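PDB 4PUG: protein BOLA1, chloroplastic from Arabidopsis thaliana, which may act, alone or with a glutaredoxin, as a redox-regulated transcriptional regulator or a factor in iron-sulfur cluster biogenesis, its glutaredoxin heterodimers binding a labile cluster. Local coordinates for residues Gln31-Ala36 with Glu45-Val50; Lys55-Met60 with His66-His71. All blocks are in the same frame, centred on the assembly; numbering follows the deposited sequence.

Contact 1: residues Gln31-Ala36 with Glu45-Val50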
ATOM      1  N   GLN A  31      15.470  -2.014  -3.860  0.51 17.57           N
ATOM      2  CA  GLN A  31      16.084  -3.320  -3.652  0.51 23.14           C
ATOM      3  C   GLN A  31      15.685  -4.303  -4.748  0.51 23.33           C
ATOM      4  O   GLN A  31      16.411  -5.259  -5.022  0.51 23.54           O
ATOM      5  CB  GLN A  31      15.651  -3.894  -2.300  0.51 25.37           C
ATOM      6  CG  GLN A  31      16.301  -3.260  -1.085  0.51 28.91           C
ATOM      7  CD  GLN A  31      15.863  -3.946   0.199  0.51 26.35           C
ATOM      8  OE1 GLN A  31      14.682  -3.929   0.552  0.51 27.66           O
ATOM      9  NE2 GLN A  31      16.811  -4.554   0.903  0.51 34.72           N
ATOM     10  N   HIS A  32      14.529  -4.072  -5.363  1.00 20.42           N
ATOM     11  CA  HIS A  32      13.942  -5.059  -6.261  1.00 20.07           C
ATOM     12  C   HIS A  32      13.693  -4.603  -7.691  1.00 22.59           C
ATOM     13  O   HIS A  32      13.321  -5.414  -8.536  1.00 25.46           O
ATOM     14  CB  HIS A  32      12.639  -5.590  -5.661  1.00 19.37           C
ATOM     15  CG  HIS A  32      12.737  -5.907  -4.200  1.00 22.56           C
ATOM     16  ND1 HIS A  32      13.482  -6.958  -3.712  1.00 19.35           N
ATOM     17  CD2 HIS A  32      12.183  -5.307  -3.120  1.00 23.10           C
ATOM     18  CE1 HIS A  32      13.388  -6.993  -2.395  1.00 19.27           C
ATOM     19  NE2 HIS A  32      12.601  -5.999  -2.010  1.00 24.96           N
ATOM     20  N   ALA A  33      13.903  -3.323  -7.978  1.00 19.92           N
ATOM     21  CA  ALA A  33      13.605  -2.827  -9.317  1.00 17.57           C
ATOM     22  C   ALA A  33      14.425  -1.610  -9.725  1.00 22.90           C
ATOM     23  O   ALA A  33      15.259  -1.115  -8.968  1.00 19.39           O
ATOM     24  CB  ALA A  33      12.122  -2.531  -9.444  1.00 15.94           C
ATOM     25  N   GLY A  34      14.178  -1.143 -10.943  1.00 24.73           N
ATOM     26  CA  GLY A  34      14.843   0.034 -11.464  1.00 26.31           C
ATOM     27  C   GLY A  34      16.194  -0.279 -12.074  1.00 24.54           C
ATOM     28  O   GLY A  34      16.714  -1.384 -11.918  1.00 18.76           O
ATOM     29  N   HIS A  35      16.747   0.701 -12.781  1.00 23.34           N
ATOM     30  CA  HIS A  35      18.107   0.637 -13.305  1.00 20.40           C
ATOM     31  C   HIS A  35      18.509   2.018 -13.802  1.00 24.52           C
ATOM     32  O   HIS A  35      17.667   2.772 -14.293  1.00 28.68           O
ATOM     33  CB  HIS A  35      18.223  -0.379 -14.440  1.00 26.91           C
ATOM     34  CG  HIS A  35      19.638  -0.730 -14.788  1.00 24.20           C
ATOM     35  ND1 HIS A  35      20.392   0.007 -15.679  1.00 29.80           N
ATOM     36  CD2 HIS A  35      20.436  -1.734 -14.363  1.00 30.90           C
ATOM     37  CE1 HIS A  35      21.592  -0.531 -15.788  1.00 34.88           C
ATOM     38  NE2 HIS A  35      21.646  -1.590 -14.999  1.00 35.45           N
ATOM     39  N   ALA A  36      19.794   2.342 -13.684  1.00 19.31           N
ATOM     40  CA  ALA A  36      20.298   3.654 -14.083  1.00 26.82           C
ATOM     41  C   ALA A  36      20.083   3.946 -15.569  1.00 24.20           C
ATOM     42  O   ALA A  36      20.019   5.106 -15.978  1.00 24.31           O
ATOM     43  CB  ALA A  36      21.774   3.784 -13.726  1.00 23.34           C
ATOM     44  N   GLU A  45       8.268   3.265  -8.647  1.00 15.55           N
ATOM     45  CA  GLU A  45       7.500   2.885  -7.462  1.00 15.05           C
ATOM     46  C   GLU A  45       6.790   1.550  -7.678  1.00 13.86           C
ATOM     47  O   GLU A  45       5.604   1.504  -8.009  1.00 10.68           O
ATOM     48  CB  GLU A  45       6.510   3.983  -7.077  1.00 13.81           C
ATOM     49  CG  GLU A  45       7.190   5.283  -6.683  1.00 16.99           C
ATOM     50  CD  GLU A  45       6.207   6.380  -6.335  1.00 21.09           C
ATOM     51  OE1 GLU A  45       5.634   6.982  -7.267  1.00 14.95           O
ATOM     52  OE2 GLU A  45       6.005   6.640  -5.131  1.00 17.27           O
ATOM     53  N   THR A  46       7.532   0.467  -7.466  1.00 11.71           N
ATOM     54  CA  THR A  46       7.102  -0.862  -7.883  1.00 15.14           C
ATOM     55  C   THR A  46       6.890  -1.841  -6.728  1.00 12.74           C
ATOM     56  O   THR A  46       6.115  -2.788  -6.854  1.00 14.57           O
ATOM     57  CB  THR A  46       8.122  -1.483  -8.850  1.00 17.39           C
ATOM     58  OG1 THR A  46       9.405  -1.540  -8.214  1.00 12.73           O
ATOM     59  CG2 THR A  46       8.236  -0.650 -10.117  1.00 13.62           C
ATOM     60  N   HIS A  47       7.584  -1.622  -5.614  1.00 13.04           N
ATOM     61  CA  HIS A  47       7.495  -2.526  -4.467  1.00 17.24           C
ATOM     62  C   HIS A  47       7.141  -1.800  -3.176  1.00 15.00           C
ATOM     63  O   HIS A  47       7.842  -0.875  -2.759  1.00 12.26           O
ATOM     64  CB  HIS A  47       8.806  -3.287  -4.271  1.00 16.58           C
ATOM     65  CG  HIS A  47       9.091  -4.290  -5.343  1.00 20.60           C
ATOM     66  ND1 HIS A  47       9.363  -3.935  -6.645  1.00 17.71           N
ATOM     67  CD2 HIS A  47       9.149  -5.642  -5.302  1.00 20.57           C
ATOM     68  CE1 HIS A  47       9.574  -5.023  -7.363  1.00 17.46           C
ATOM     69  NE2 HIS A  47       9.449  -6.074  -6.569  1.00 18.55           N
ATOM     70  N   PHE A  48       6.063  -2.234  -2.530  1.00 13.54           N
ATOM     71  CA  PHE A  48       5.626  -1.599  -1.288  1.00 19.07           C
ATOM     72  C   PHE A  48       5.235  -2.582  -0.185  1.00 16.40           C
ATOM     73  O   PHE A  48       4.600  -3.608  -0.438  1.00 18.42           O
ATOM     74  CB  PHE A  48       4.472  -0.628  -1.551  1.00 13.84           C
ATOM     75  CG  PHE A  48       4.910   0.694  -2.123  1.00 13.10           C
ATOM     76  CD1 PHE A  48       5.286   1.734  -1.286  1.00 15.43           C
ATOM     77  CD2 PHE A  48       4.943   0.898  -3.493  1.00 18.86           C
ATOM     78  CE1 PHE A  48       5.686   2.952  -1.805  1.00 12.64           C
ATOM     79  CE2 PHE A  48       5.346   2.114  -4.019  1.00 17.33           C
ATOM     80  CZ  PHE A  48       5.719   3.142  -3.173  1.00 19.09           C
ATOM     81  N   ASN A  49       5.637  -2.246   1.038  1.00 10.08           N
ATOM     82  CA  ASN A  49       5.152  -2.916   2.234  1.00 15.70           C
ATOM     83  C   ASN A  49       4.183  -1.984   2.938  1.00 18.06           C
ATOM     84  O   ASN A  49       4.541  -0.863   3.292  1.00 18.64           O
ATOM     85  CB  ASN A  49       6.306  -3.256   3.178  1.00 15.53           C
ATOM     86  CG  ASN A  49       7.266  -4.270   2.592  1.00 26.52           C
ATOM     87  OD1 ASN A  49       6.855  -5.227   1.938  1.00 20.26           O
ATOM     88  ND2 ASN A  49       8.558  -4.065   2.826  1.00 19.68           N
ATOM     89  N   VAL A  50       2.952  -2.438   3.133  1.00 12.50           N
ATOM     90  CA  VAL A  50       1.921  -1.600   3.729  1.00 13.80           C
ATOM     91  C   VAL A  50       1.354  -2.230   4.996  1.00 22.21           C
ATOM     92  O   VAL A  50       0.881  -3.371   4.984  1.00 20.95           O
ATOM     93  CB  VAL A  50       0.768  -1.325   2.739  1.00 13.94           C
ATOM     94  CG1 VAL A  50      -0.279  -0.426   3.376  1.00 16.91           C
ATOM     95  CG2 VAL A  50       1.306  -0.692   1.459  1.00 14.15           C
TER

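Contact 2: residues Lys55-Met60 with His66-His71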
ATOM      1  N   LYS A  55     -10.102   0.017  12.397  1.00 23.65           N
ATOM      2  CA  LYS A  55     -11.253  -0.669  12.993  1.00 26.73           C
ATOM      3  C   LYS A  55     -12.174  -1.299  11.951  1.00 27.07           C
ATOM      4  O   LYS A  55     -13.027  -2.125  12.281  1.00 27.01           O
ATOM      5  CB  LYS A  55     -12.071   0.304  13.844  1.00 28.22           C
ATOM      6  CG  LYS A  55     -11.369   0.809  15.089  1.00 34.99           C
ATOM      7  CD  LYS A  55     -12.109   1.997  15.687  1.00 43.89           C
ATOM      8  CE  LYS A  55     -11.502   2.414  17.015  1.00 51.40           C
ATOM      9  NZ  LYS A  55     -12.159   3.630  17.570  1.00 73.72           N
ATOM     10  N   GLY A  56     -12.009  -0.894  10.696  1.00 20.63           N
ATOM     11  CA  GLY A  56     -12.820  -1.413   9.610  1.00 13.32           C
ATOM     12  C   GLY A  56     -12.587  -2.888   9.339  1.00 18.85           C
ATOM     13  O   GLY A  56     -13.367  -3.524   8.632  1.00 24.16           O
ATOM     14  N   PHE A  57     -11.513  -3.432   9.906  1.00 19.42           N
ATOM     15  CA  PHE A  57     -11.155  -4.838   9.716  1.00 17.96           C
ATOM     16  C   PHE A  57     -11.855  -5.777  10.699  1.00 28.95           C
ATOM     17  O   PHE A  57     -11.762  -6.999  10.566  1.00 24.75           O
ATOM     18  CB  PHE A  57      -9.641  -5.023   9.826  1.00 22.09           C
ATOM     19  CG  PHE A  57      -8.870  -4.379   8.712  1.00 19.87           C
ATOM     20  CD1 PHE A  57      -9.351  -4.403   7.415  1.00 17.08           C
ATOM     21  CD2 PHE A  57      -7.665  -3.743   8.964  1.00 20.09           C
ATOM     22  CE1 PHE A  57      -8.644  -3.809   6.385  1.00 25.11           C
ATOM     23  CE2 PHE A  57      -6.952  -3.146   7.941  1.00 18.27           C
ATOM     24  CZ  PHE A  57      -7.443  -3.180   6.648  1.00 24.98           C
ATOM     25  N   GLU A  58     -12.542  -5.205  11.685  1.00 22.69           N
ATOM     26  CA  GLU A  58     -13.250  -5.989  12.696  1.00 21.45           C
ATOM     27  C   GLU A  58     -14.264  -6.959  12.094  1.00 18.72           C
ATOM     28  O   GLU A  58     -15.132  -6.562  11.315  1.00 20.76           O
ATOM     29  CB  GLU A  58     -13.945  -5.067  13.699  1.00 37.08           C
ATOM     30  CG  GLU A  58     -13.158  -4.841  14.977  1.00 41.82           C
ATOM     31  CD  GLU A  58     -13.501  -3.526  15.645  1.00 57.83           C
ATOM     32  OE1 GLU A  58     -14.569  -2.957  15.335  1.00 56.33           O
ATOM     33  OE2 GLU A  58     -12.695  -3.055  16.474  1.00 59.69           O
ATOM     34  N   GLY A  59     -14.142  -8.232  12.459  1.00 22.72           N
ATOM     35  CA  GLY A  59     -15.043  -9.259  11.970  1.00 20.48           C
ATOM     36  C   GLY A  59     -14.669  -9.801  10.604  1.00 29.39           C
ATOM     37  O   GLY A  59     -15.345 -10.681  10.070  1.00 24.53           O
ATOM     38  N   MET A  60     -13.594  -9.272  10.030  1.00 24.78           N
ATOM     39  CA  MET A  60     -13.125  -9.754   8.741  1.00 22.74           C
ATOM     40  C   MET A  60     -12.043 -10.802   8.936  1.00 18.81           C
ATOM     41  O   MET A  60     -11.119 -10.609   9.724  1.00 23.05           O
ATOM     42  CB  MET A  60     -12.555  -8.607   7.907  1.00 22.65           C
ATOM     43  CG  MET A  60     -13.547  -7.526   7.518  1.00 27.13           C
ATOM     44  SD  MET A  60     -12.800  -6.413   6.310  1.00 33.87           S
ATOM     45  CE  MET A  60     -14.142  -5.270   6.017  1.00 21.54           C
ATOM     46  N   HIS A  66      -7.501  -8.469   3.105  1.00 19.65           N
ATOM     47  CA  HIS A  66      -6.555  -8.352   2.003  1.00 21.84           C
ATOM     48  C   HIS A  66      -7.222  -8.120   0.649  1.00 23.56           C
ATOM     49  O   HIS A  66      -6.684  -7.396  -0.189  1.00 23.52           O
ATOM     50  CB  HIS A  66      -5.617  -9.555   1.950  1.00 36.18           C
ATOM     51  CG  HIS A  66      -4.530  -9.512   2.969  1.00 39.38           C
ATOM     52  ND1 HIS A  66      -3.248  -9.933   2.716  1.00 43.17           N
ATOM     53  CD2 HIS A  66      -4.531  -9.081   4.262  1.00 35.19           C
ATOM     54  CE1 HIS A  66      -2.500  -9.775   3.795  1.00 43.71           C
ATOM     55  NE2 HIS A  66      -3.267  -9.256   4.746  1.00 37.68           N
ATOM     56  N   ARG A  67      -8.383  -8.730   0.426  1.00 20.22           N
ATOM     57  CA  ARG A  67      -9.125  -8.485  -0.811  1.00 14.74           C
ATOM     58  C   ARG A  67      -9.614  -7.049  -0.853  1.00 24.89           C
ATOM     59  O   ARG A  67      -9.657  -6.434  -1.918  1.00 20.92           O
ATOM     60  CB  ARG A  67     -10.330  -9.416  -0.924  1.00 23.99           C
ATOM     61  CG  ARG A  67     -10.004 -10.841  -1.316  1.00 36.68           C
ATOM     62  CD  ARG A  67     -11.250 -11.717  -1.234  1.00 46.30           C
ATOM     63  NE  ARG A  67     -12.021 -11.702  -2.475  1.00 49.91           N
ATOM     64  CZ  ARG A  67     -12.993 -10.839  -2.752  1.00 51.42           C
ATOM     65  NH1 ARG A  67     -13.333  -9.902  -1.874  1.00 41.43           N
ATOM     66  NH2 ARG A  67     -13.631 -10.913  -3.914  1.00 50.61           N
ATOM     67  N   LEU A  68     -10.012  -6.534   0.307  1.00 20.05           N
ATOM     68  CA  LEU A  68     -10.443  -5.146   0.413  1.00 16.16           C
ATOM     69  C   LEU A  68      -9.294  -4.213   0.042  1.00 23.94           C
ATOM     70  O   LEU A  68      -9.441  -3.340  -0.824  1.00 16.52           O
ATOM     71  CB  LEU A  68     -10.951  -4.845   1.823  1.00 22.80           C
ATOM     72  CG  LEU A  68     -11.309  -3.393   2.146  1.00 26.02           C
ATOM     73  CD1 LEU A  68     -12.386  -2.871   1.205  1.00 34.66           C
ATOM     74  CD2 LEU A  68     -11.744  -3.247   3.598  1.00 24.65           C
ATOM     75  N   VAL A  69      -8.146  -4.411   0.687  1.00 19.20           N
ATOM     76  CA  VAL A  69      -6.974  -3.578   0.409  1.00 19.00           C
ATOM     77  C   VAL A  69      -6.541  -3.662  -1.060  1.00 21.03           C
ATOM     78  O   VAL A  69      -6.257  -2.638  -1.684  1.00 17.70           O
ATOM     79  CB  VAL A  69      -5.785  -3.901   1.343  1.00 17.10           C
ATOM     80  CG1 VAL A  69      -4.603  -2.991   1.038  1.00 23.27           C
ATOM     81  CG2 VAL A  69      -6.198  -3.767   2.806  1.00 14.02           C
ATOM     82  N   TYR A  70      -6.507  -4.875  -1.610  1.00 15.93           N
ATOM     83  CA  TYR A  70      -6.149  -5.065  -3.016  1.00 17.74           C
ATOM     84  C   TYR A  70      -7.136  -4.361  -3.938  1.00 26.31           C
ATOM     85  O   TYR A  70      -6.748  -3.794  -4.957  1.00 21.34           O
ATOM     86  CB  TYR A  70      -6.070  -6.553  -3.375  1.00 24.46           C
ATOM     87  CG  TYR A  70      -4.661  -7.104  -3.399  1.00 21.23           C
ATOM     88  CD1 TYR A  70      -3.995  -7.327  -4.598  1.00 25.18           C
ATOM     89  CD2 TYR A  70      -3.996  -7.401  -2.220  1.00 23.24           C
ATOM     90  CE1 TYR A  70      -2.702  -7.830  -4.618  1.00 30.81           C
ATOM     91  CE2 TYR A  70      -2.709  -7.902  -2.231  1.00 26.60           C
ATOM     92  CZ  TYR A  70      -2.067  -8.114  -3.430  1.00 27.49           C
ATOM     93  OH  TYR A  70      -0.785  -8.613  -3.432  1.00 33.00           O
ATOM     94  N   HIS A  71      -8.412  -4.403  -3.571  1.00 24.98           N
ATOM     95  CA  HIS A  71      -9.448  -3.719  -4.328  1.00 25.67           C
ATOM     96  C   HIS A  71      -9.225  -2.212  -4.319  1.00 24.80           C
ATOM     97  O   HIS A  71      -9.358  -1.550  -5.347  1.00 22.44           O
ATOM     98  CB  HIS A  71     -10.830  -4.041  -3.764  1.00 18.36           C
ATOM     99  CG  HIS A  71     -11.920  -3.180  -4.322  1.00 27.64           C
ATOM    100  ND1 HIS A  71     -12.407  -3.333  -5.603  1.00 31.34           N
ATOM    101  CD2 HIS A  71     -12.605  -2.149  -3.780  1.00 20.59           C
ATOM    102  CE1 HIS A  71     -13.351  -2.437  -5.823  1.00 36.68           C
ATOM    103  NE2 HIS A  71     -13.491  -1.704  -4.731  1.00 33.39           N
TER

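Contact 1: residues Gln31-Ala36 with Glu45-Val50
His32 sets its CB over the middle of the His47 imidazole, a CH-pi contact with CB of His32 3.4 Å from the ring centroid of His47 and 13° off the ring normal. The two imidazoles then lie obliquely, centroids 4.9 Å apart and planes inclined at 35°; CD2 of His32 comes 3.8 Å from CD2 of His47. Histidine suits this place because its ring offers a flat face to one neighbour and a polar edge to another. At that edge, in the ring plane, Thr46 OG1 hydrogen-bonds His47 ND1 at 2.9 Å and limits the ring's rotation. The same hydroxyl, set between backbone N and carbonyl carbon (chi1 58°), meets Ala33 CB at 3.1 Å, a tight fit for which a mere methyl is apt. Replacing His47 by an alanine would probably leave His32 CB without its platform and the Thr46 hydroxyl without its imidazole partner. Ser29 OG hydrogen-bonds the backbone N of both Thr46 and His47. The arrangement closes the neck of the loop between the first two strands of the KH-like BolA fold, the region where family members probably supply a cluster ligand.

Contact 2: residues Lys55-Met60 with His66-His71
The turn joining the second strand of the KH-like BolA fold to its following helix packs here against that helix, within the FxG...RHR sequence signature of the family. Phe57 to Met60 form a type II beta turn, closed by the bond from Met60 N to Phe57 O at 3.0 Å. Gly59 suits the third position of this turn, since its positive phi (83°) is strained for most residues with a side chain. The turn lets Met60 point at helix 62-72, while Phe57 leaves the backbone at a slant and meets it with the end of its ring; their partners there are the consecutive residues Leu68 and Val69.

No hydrogen bond crosses between 55-60 and 66-71; the contact is apolar throughout. Phe57 reaches the helix with the far part of its ring: CZ lies 4.1 Å from Val69 CG2, the two side chains crossing at about a right angle, while CE1 approaches Leu68 CD2 at 4.2 Å. Both methyls come obliquely to the ring. A large flat phenyl suits this place because it can span two neighbouring helix residues and still extend into the interior, where it touches Leu18 of helix 6-18 and Ile52 of strand 47-53. Branched Val69 is buried and also meets Ile52 and Ile86, so its short side chain fits where helix and sheet come together. Outside these side chains, Arg65 NE hydrogen-bonds Met60 O, a polar tie between turn and helix.

Leu68 has its CG anti to the backbone N (chi1 174°), which carries CD2 out to the turn. Methionine, unbranched and extended beyond CG, supplies the remaining reach, from a direction roughly at right angles to Phe57: its terminal methyl CE ends 4.0 Å from Leu68 CD2, the same methyl that touches Phe57.

In the fold
The two contacts lie on opposite sides of the chain's centre, with their own centres about 25 Å apart, and do not touch each other. Strand 47-53 connects them: its beginning takes part in contact 1, and the chain leaving its end forms the turn of contact 2. Contact 1 is a surface contact between the end of helix 29-32 with the residue after it and the start of strand 47-53, and its chemistry is mixed, with imidazoles, a hydroxyl and a methyl. Contact 2 is partly buried, two of its four touching residues lying in the interior, and is accordingly made of aliphatic and aromatic carbon groups, the methionine methyl among them, joining turn, helix 62-72 and sheet.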